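Local coordinates for uncharacterized protein (Bacteroides ovatus CL02T12C04, PDB 6PTM) that probably acts as an exo-carrageenase of glycoside hydrolase family GH42, releasing sugar units from the chain ends of carrageenan-type polysaccharides, at residues A[60-71]-A[134-145]. Residues are numbered along the deposited sequence; the frame is centred on the assembly and turned at random. Where two conformers were deposited one is given.
Sequences KAKKSGINTLKE and ELEAVMRGELKR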
ATOM      1  N   LYS A  60      27.018 -24.753 -14.624  1.00 25.45           N
ATOM      2  CA  LYS A  60      26.769 -26.215 -14.545  1.00 27.11           C
ATOM      3  C   LYS A  60      25.258 -26.499 -14.456  1.00 28.49           C
ATOM      4  O   LYS A  60      24.772 -27.268 -15.304  1.00 26.77           O
ATOM      5  CB  LYS A  60      27.545 -26.820 -13.379  1.00 30.91           C
ATOM      6  CG  LYS A  60      27.688 -28.336 -13.425  1.00 33.79           C
ATOM      7  CD  LYS A  60      28.530 -28.882 -12.282  1.00 37.71           C
ATOM      8  CE  LYS A  60      28.768 -30.369 -12.399  1.00 41.04           C
ATOM      9  NZ  LYS A  60      29.106 -30.963 -11.088  1.00 44.84           N
ATOM     10  N   ALA A  61      24.511 -25.898 -13.518  1.00 24.36           N
ATOM     11  CA  ALA A  61      23.032 -26.107 -13.424  1.00 24.80           C
ATOM     12  C   ALA A  61      22.314 -25.787 -14.751  1.00 24.58           C
ATOM     13  O   ALA A  61      21.433 -26.561 -15.150  1.00 23.94           O
ATOM     14  CB  ALA A  61      22.444 -25.280 -12.308  1.00 24.57           C
ATOM     15  N   LYS A  62      22.654 -24.669 -15.392  1.00 27.34           N
ATOM     16  CA  LYS A  62      22.116 -24.245 -16.715  1.00 30.78           C
ATOM     17  C   LYS A  62      22.245 -25.356 -17.755  1.00 34.57           C
ATOM     18  O   LYS A  62      21.259 -25.561 -18.502  1.00 33.45           O
ATOM     19  CB  LYS A  62      22.847 -23.020 -17.267  1.00 31.24           C
ATOM     20  CG  LYS A  62      22.013 -21.763 -17.208  1.00 31.48           C
ATOM     21  CD  LYS A  62      22.602 -20.569 -17.902  1.00 32.09           C
ATOM     22  CE  LYS A  62      22.068 -19.280 -17.313  1.00 31.04           C
ATOM     23  NZ  LYS A  62      20.580 -19.274 -17.305  1.00 32.79           N
ATOM     24  N   LYS A  63      23.417 -26.004 -17.821  1.00 39.02           N
ATOM     25  CA  LYS A  63      23.704 -27.149 -18.730  1.00 38.68           C
ATOM     26  C   LYS A  63      22.621 -28.217 -18.505  1.00 38.52           C
ATOM     27  O   LYS A  63      22.178 -28.807 -19.477  1.00 36.76           O
ATOM     28  CB  LYS A  63      25.137 -27.682 -18.533  1.00 36.35           C
ATOM     29  N   SER A  64      22.162 -28.437 -17.274  1.00 37.08           N
ATOM     30  CA  SER A  64      21.158 -29.483 -16.951  1.00 34.30           C
ATOM     31  C   SER A  64      19.726 -29.013 -17.214  1.00 32.58           C
ATOM     32  O   SER A  64      18.808 -29.757 -16.830  1.00 37.84           O
ATOM     33  CB  SER A  64      21.305 -29.917 -15.535  1.00 36.08           C
ATOM     34  OG  SER A  64      22.686 -30.020 -15.236  1.00 42.77           O
ATOM     35  N   GLY A  65      19.532 -27.810 -17.759  1.00 29.36           N
ATOM     36  CA  GLY A  65      18.206 -27.207 -17.995  1.00 28.74           C
ATOM     37  C   GLY A  65      17.545 -26.630 -16.736  1.00 28.22           C
ATOM     38  O   GLY A  65      16.349 -26.342 -16.788  1.00 24.61           O
ATOM     39  N   ILE A  66      18.260 -26.441 -15.632  1.00 25.87           N
ATOM     40  CA  ILE A  66      17.675 -25.793 -14.420  1.00 24.63           C
ATOM     41  C   ILE A  66      17.512 -24.286 -14.695  1.00 22.84           C
ATOM     42  O   ILE A  66      18.473 -23.657 -15.153  1.00 22.44           O
ATOM     43  CB  ILE A  66      18.542 -26.090 -13.179  1.00 25.86           C
ATOM     44  CG1 ILE A  66      18.517 -27.588 -12.827  1.00 30.59           C
ATOM     45  CG2 ILE A  66      18.089 -25.249 -11.988  1.00 25.58           C
ATOM     46  CD1 ILE A  66      19.586 -28.021 -11.843  1.00 31.42           C
ATOM     47  N   ASN A  67      16.358 -23.716 -14.352  1.00 19.80           N
ATOM     48  CA  ASN A  67      16.137 -22.248 -14.355  1.00 19.70           C
ATOM     49  C   ASN A  67      16.917 -21.623 -13.187  1.00 20.41           C
ATOM     50  O   ASN A  67      16.433 -21.707 -12.007  1.00 18.55           O
ATOM     51  CB  ASN A  67      14.647 -21.891 -14.232  1.00 20.11           C
ATOM     52  CG  ASN A  67      14.397 -20.410 -14.415  1.00 20.33           C
ATOM     53  OD1 ASN A  67      15.345 -19.619 -14.291  1.00 23.42           O
ATOM     54  ND2 ASN A  67      13.165 -20.021 -14.726  1.00 17.72           N
ATOM     55  N   THR A  68      18.057 -20.975 -13.475  1.00 18.92           N
ATOM     56  CA  THR A  68      18.966 -20.399 -12.449  1.00 17.97           C
ATOM     57  C   THR A  68      18.672 -18.904 -12.248  1.00 16.82           C
ATOM     58  O   THR A  68      19.564 -18.189 -11.761  1.00 16.36           O
ATOM     59  CB  THR A  68      20.447 -20.563 -12.818  1.00 18.48           C
ATOM     60  OG1 THR A  68      20.639 -20.094 -14.149  1.00 19.36           O
ATOM     61  CG2 THR A  68      20.919 -21.985 -12.720  1.00 19.98           C
ATOM     62  N   LEU A  69      17.485 -18.416 -12.596  1.00 16.47           N
ATOM     63  CA  LEU A  69      17.154 -16.972 -12.421  1.00 17.22           C
ATOM     64  C   LEU A  69      17.464 -16.525 -10.984  1.00 16.36           C
ATOM     65  O   LEU A  69      18.073 -15.459 -10.800  1.00 15.96           O
ATOM     66  CB  LEU A  69      15.691 -16.707 -12.788  1.00 15.49           C
ATOM     67  CG  LEU A  69      15.195 -15.288 -12.552  1.00 15.88           C
ATOM     68  CD1 LEU A  69      15.982 -14.273 -13.398  1.00 15.93           C
ATOM     69  CD2 LEU A  69      13.708 -15.207 -12.874  1.00 16.15           C
ATOM     70  N   LYS A  70      17.066 -17.309  -9.991  1.00 16.47           N
ATOM     71  CA  LYS A  70      17.186 -16.897  -8.571  1.00 17.86           C
ATOM     72  C   LYS A  70      18.674 -16.664  -8.246  1.00 16.50           C
ATOM     73  O   LYS A  70      18.995 -15.595  -7.769  1.00 15.87           O
ATOM     74  CB  LYS A  70      16.532 -17.975  -7.719  1.00 17.79           C
ATOM     75  CG  LYS A  70      16.519 -17.705  -6.234  1.00 20.44           C
ATOM     76  CD  LYS A  70      15.727 -18.753  -5.495  1.00 21.08           C
ATOM     77  CE  LYS A  70      15.838 -18.559  -4.001  1.00 21.94           C
ATOM     78  NZ  LYS A  70      14.917 -19.456  -3.279  1.00 21.38           N
ATOM     79  N   GLU A  71      19.536 -17.633  -8.562  1.00 17.83           N
ATOM     80  CA  GLU A  71      20.988 -17.585  -8.254  1.00 17.29           C
ATOM     81  C   GLU A  71      21.663 -16.495  -9.096  1.00 16.62           C
ATOM     82  O   GLU A  71      22.565 -15.800  -8.561  1.00 18.31           O
ATOM     83  CB  GLU A  71      21.610 -18.963  -8.425  1.00 17.24           C
ATOM     84  CG  GLU A  71      21.185 -19.961  -7.358  1.00 18.54           C
ATOM     85  CD  GLU A  71      19.846 -20.622  -7.644  1.00 19.80           C
ATOM     86  OE1 GLU A  71      19.381 -20.539  -8.810  1.00 19.30           O
ATOM     87  OE2 GLU A  71      19.272 -21.216  -6.699  1.00 20.02           O
ATOM     88  N   GLU A 134      21.404 -24.115  -1.950  1.00 20.26           N
ATOM     89  CA  GLU A 134      20.092 -24.332  -2.576  1.00 21.81           C
ATOM     90  C   GLU A 134      20.298 -24.974  -3.949  1.00 21.38           C
ATOM     91  O   GLU A 134      19.665 -26.011  -4.229  1.00 18.08           O
ATOM     92  CB  GLU A 134      19.267 -23.053  -2.723  1.00 23.26           C
ATOM     93  CG  GLU A 134      17.899 -23.355  -3.342  1.00 24.03           C
ATOM     94  CD  GLU A 134      16.895 -22.218  -3.348  1.00 25.63           C
ATOM     95  OE1 GLU A 134      17.237 -21.162  -2.834  1.00 25.00           O
ATOM     96  OE2 GLU A 134      15.788 -22.386  -3.937  1.00 32.25           O
ATOM     97  N   LEU A 135      21.112 -24.373  -4.809  1.00 22.24           N
ATOM     98  CA  LEU A 135      21.268 -24.886  -6.195  1.00 22.47           C
ATOM     99  C   LEU A 135      21.840 -26.321  -6.195  1.00 21.79           C
ATOM    100  O   LEU A 135      21.376 -27.118  -7.044  1.00 25.48           O
ATOM    101  CB  LEU A 135      22.140 -23.909  -6.982  1.00 23.51           C
ATOM    102  CG  LEU A 135      22.182 -24.124  -8.490  1.00 25.15           C
ATOM    103  CD1 LEU A 135      20.790 -24.230  -9.099  1.00 23.24           C
ATOM    104  CD2 LEU A 135      22.984 -23.004  -9.156  1.00 25.11           C
ATOM    105  N   GLU A 136      22.783 -26.647  -5.316  1.00 21.86           N
ATOM    106  CA  GLU A 136      23.337 -28.028  -5.244  0.50 23.09           C
ATOM    107  C   GLU A 136      22.210 -29.008  -4.886  1.00 23.51           C
ATOM    108  O   GLU A 136      22.172 -30.072  -5.507  1.00 24.18           O
ATOM    109  CB  GLU A 136      24.500 -28.090  -4.262  0.50 24.09           C
ATOM    110  CG  GLU A 136      25.707 -27.294  -4.729  0.50 25.08           C
ATOM    111  CD  GLU A 136      26.905 -28.133  -5.134  0.50 24.59           C
ATOM    112  OE1 GLU A 136      26.689 -29.227  -5.724  0.50 26.81           O
ATOM    113  OE2 GLU A 136      28.037 -27.689  -4.867  0.50 20.72           O
ATOM    114  N   ALA A 137      21.295 -28.644  -3.988  1.00 21.14           N
ATOM    115  CA  ALA A 137      20.122 -29.467  -3.641  1.00 19.96           C
ATOM    116  C   ALA A 137      19.195 -29.599  -4.851  1.00 20.41           C
ATOM    117  O   ALA A 137      18.633 -30.695  -5.057  1.00 21.99           O
ATOM    118  CB  ALA A 137      19.412 -28.869  -2.443  1.00 19.37           C
ATOM    119  N   VAL A 138      18.956 -28.496  -5.561  1.00 19.34           N
ATOM    120  CA  VAL A 138      18.113 -28.520  -6.779  1.00 20.26           C
ATOM    121  C   VAL A 138      18.780 -29.442  -7.818  1.00 21.64           C
ATOM    122  O   VAL A 138      18.068 -30.260  -8.412  1.00 20.98           O
ATOM    123  CB  VAL A 138      17.861 -27.117  -7.339  1.00 20.16           C
ATOM    124  CG1 VAL A 138      17.207 -27.205  -8.702  1.00 20.99           C
ATOM    125  CG2 VAL A 138      17.016 -26.270  -6.383  1.00 20.72           C
ATOM    126  N   MET A 139      20.085 -29.348  -8.015  1.00 21.36           N
ATOM    127  CA  MET A 139      20.769 -30.172  -9.044  1.00 23.38           C
ATOM    128  C   MET A 139      20.683 -31.652  -8.662  1.00 23.04           C
ATOM    129  O   MET A 139      20.589 -32.455  -9.560  1.00 24.55           O
ATOM    130  CB  MET A 139      22.218 -29.738  -9.234  1.00 24.84           C
ATOM    131  CG  MET A 139      22.305 -28.349  -9.806  1.00 25.81           C
ATOM    132  SD  MET A 139      23.909 -27.630  -9.504  1.00 31.89           S
ATOM    133  CE  MET A 139      24.835 -28.554 -10.735  1.00 28.59           C
ATOM    134  N   ARG A 140      20.613 -31.988  -7.381  1.00 23.86           N
ATOM    135  CA  ARG A 140      20.555 -33.396  -6.905  1.00 25.57           C
ATOM    136  C   ARG A 140      19.131 -33.909  -6.788  1.00 24.33           C
ATOM    137  O   ARG A 140      18.978 -34.967  -6.232  1.00 27.21           O
ATOM    138  CB  ARG A 140      21.201 -33.515  -5.528  1.00 26.99           C
ATOM    139  CG  ARG A 140      22.700 -33.279  -5.597  1.00 31.05           C
ATOM    140  CD  ARG A 140      23.400 -33.256  -4.248  1.00 33.39           C
ATOM    141  NE  ARG A 140      24.661 -32.597  -4.553  1.00 38.81           N
ATOM    142  CZ  ARG A 140      25.769 -33.218  -4.976  1.00 40.69           C
ATOM    143  NH1 ARG A 140      25.803 -34.538  -5.089  1.00 42.97           N
ATOM    144  NH2 ARG A 140      26.852 -32.514  -5.259  1.00 37.55           N
ATOM    145  N   GLY A 141      18.127 -33.137  -7.164  1.00 21.75           N
ATOM    146  CA  GLY A 141      16.733 -33.593  -7.109  1.00 21.32           C
ATOM    147  C   GLY A 141      16.166 -33.590  -5.706  1.00 22.53           C
ATOM    148  O   GLY A 141      15.104 -34.195  -5.537  1.00 22.91           O
ATOM    149  N   GLU A 142      16.788 -32.894  -4.745  1.00 21.19           N
ATOM    150  CA  GLU A 142      16.385 -32.925  -3.313  1.00 21.06           C
ATOM    151  C   GLU A 142      15.363 -31.819  -2.999  1.00 21.43           C
ATOM    152  O   GLU A 142      14.686 -31.950  -1.996  1.00 19.93           O
ATOM    153  CB  GLU A 142      17.595 -32.738  -2.406  1.00 23.11           C
ATOM    154  CG  GLU A 142      18.579 -33.882  -2.458  1.00 24.41           C
ATOM    155  CD  GLU A 142      19.955 -33.510  -1.911  1.00 29.22           C
ATOM    156  OE1 GLU A 142      20.184 -32.308  -1.566  1.00 25.89           O
ATOM    157  OE2 GLU A 142      20.824 -34.409  -1.871  1.00 34.97           O
ATOM    158  N   LEU A 143      15.382 -30.721  -3.761  1.00 20.17           N
ATOM    159  CA  LEU A 143      14.388 -29.627  -3.758  1.00 20.99           C
ATOM    160  C   LEU A 143      13.755 -29.598  -5.136  1.00 20.33           C
ATOM    161  O   LEU A 143      14.502 -29.714  -6.141  1.00 19.20           O
ATOM    162  CB  LEU A 143      15.046 -28.274  -3.484  1.00 20.69           C
ATOM    163  CG  LEU A 143      15.800 -28.131  -2.162  1.00 21.55           C
ATOM    164  CD1 LEU A 143      16.459 -26.754  -2.060  1.00 22.16           C
ATOM    165  CD2 LEU A 143      14.901 -28.371  -0.963  1.00 22.18           C
ATOM    166  N   LYS A 144      12.447 -29.448  -5.181  1.00 18.74           N
ATOM    167  CA  LYS A 144      11.737 -29.283  -6.468  1.00 21.62           C
ATOM    168  C   LYS A 144      11.626 -27.783  -6.748  1.00 21.24           C
ATOM    169  O   LYS A 144      11.059 -27.065  -5.925  1.00 23.00           O
ATOM    170  CB  LYS A 144      10.382 -29.993  -6.399  1.00 23.87           C
ATOM    171  CG  LYS A 144       9.553 -29.923  -7.685  1.00 27.65           C
ATOM    172  CD  LYS A 144       8.272 -30.744  -7.642  1.00 29.41           C
ATOM    173  CE  LYS A 144       7.295 -30.248  -6.600  1.00 29.80           C
ATOM    174  NZ  LYS A 144       6.471 -29.167  -7.159  1.00 34.37           N
ATOM    175  N   ARG A 145      12.150 -27.327  -7.879  1.00 19.69           N
ATOM    176  CA  ARG A 145      12.045 -25.907  -8.302  1.00 17.58           C
ATOM    177  C   ARG A 145      10.882 -25.736  -9.269  1.00 17.62           C
ATOM    178  O   ARG A 145      10.927 -26.272 -10.339  1.00 16.03           O
ATOM    179  CB  ARG A 145      13.328 -25.417  -8.963  1.00 17.95           C
ATOM    180  CG  ARG A 145      13.238 -23.977  -9.441  1.00 16.69           C
ATOM    181  CD  ARG A 145      14.615 -23.399  -9.570  1.00 16.69           C
ATOM    182  NE  ARG A 145      15.238 -23.186  -8.266  1.00 15.90           N
ATOM    183  CZ  ARG A 145      16.444 -22.654  -8.122  1.00 15.89           C
ATOM    184  NH1 ARG A 145      17.122 -22.297  -9.191  1.00 15.58           N
ATOM    185  NH2 ARG A 145      16.960 -22.422  -6.930  1.00 16.18           N
TER
HETATM  186  O   HOH W   1      19.276 -20.072  -4.180  1.00 20.03           O
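Arg145 grips the carboxylate of Glu71 end-on with two nitrogens: NH2 lies 2.6 Å from Glu71 OE2 in a nearly straight bond (174°), and NH1 2.9 Å from Glu71 OE1. Both oxygens offer syn lone pairs and the two flat groups are only 14° from coplanar, as in a bidentate salt bridge. A bend at chi3 (-70°) turns the guanidinium so that NH1 also donates to the backbone carbonyl Asn67 O at 3.0 Å, slightly out of the guanidinium plane; these three bonds constrain its rotation, and a weak fourth runs from Arg145 NH2 to Glu134 OE2 (3.2 Å). Lys70, its chain extended, crosses Glu134 at about a right angle and brings NZ to 2.9 Å from Glu134 OE1. One water donates to both Glu71 OE2 and Glu134 OE1, and the arginine and lysine probably offset the repulsion of the two carboxylates. The network ties the first turn of helix 69-90, and the short loop joining it to the antiparallel helix 44-63, to the last turns of helix 109-139 and the loop that follows; Gly65 and Gly141 each close a helix with a Schellman motif. Beside the charges, Ala61 CB sits against both methyls of Leu135, 3.8 Å from Leu135 CD1, while Ile66 splits its branches: CG2 reaches Val138 CG1 at 3.9 Å, and CD1 presses on Met139 CG. Met139, bent at its last torsion, lays CE against the aliphatic stem of Lys60. Further out, Asn67 OD1 accepts from Leu69 N in an Asx turn at the start of helix 69-90, and Ile58 packs against Glu71.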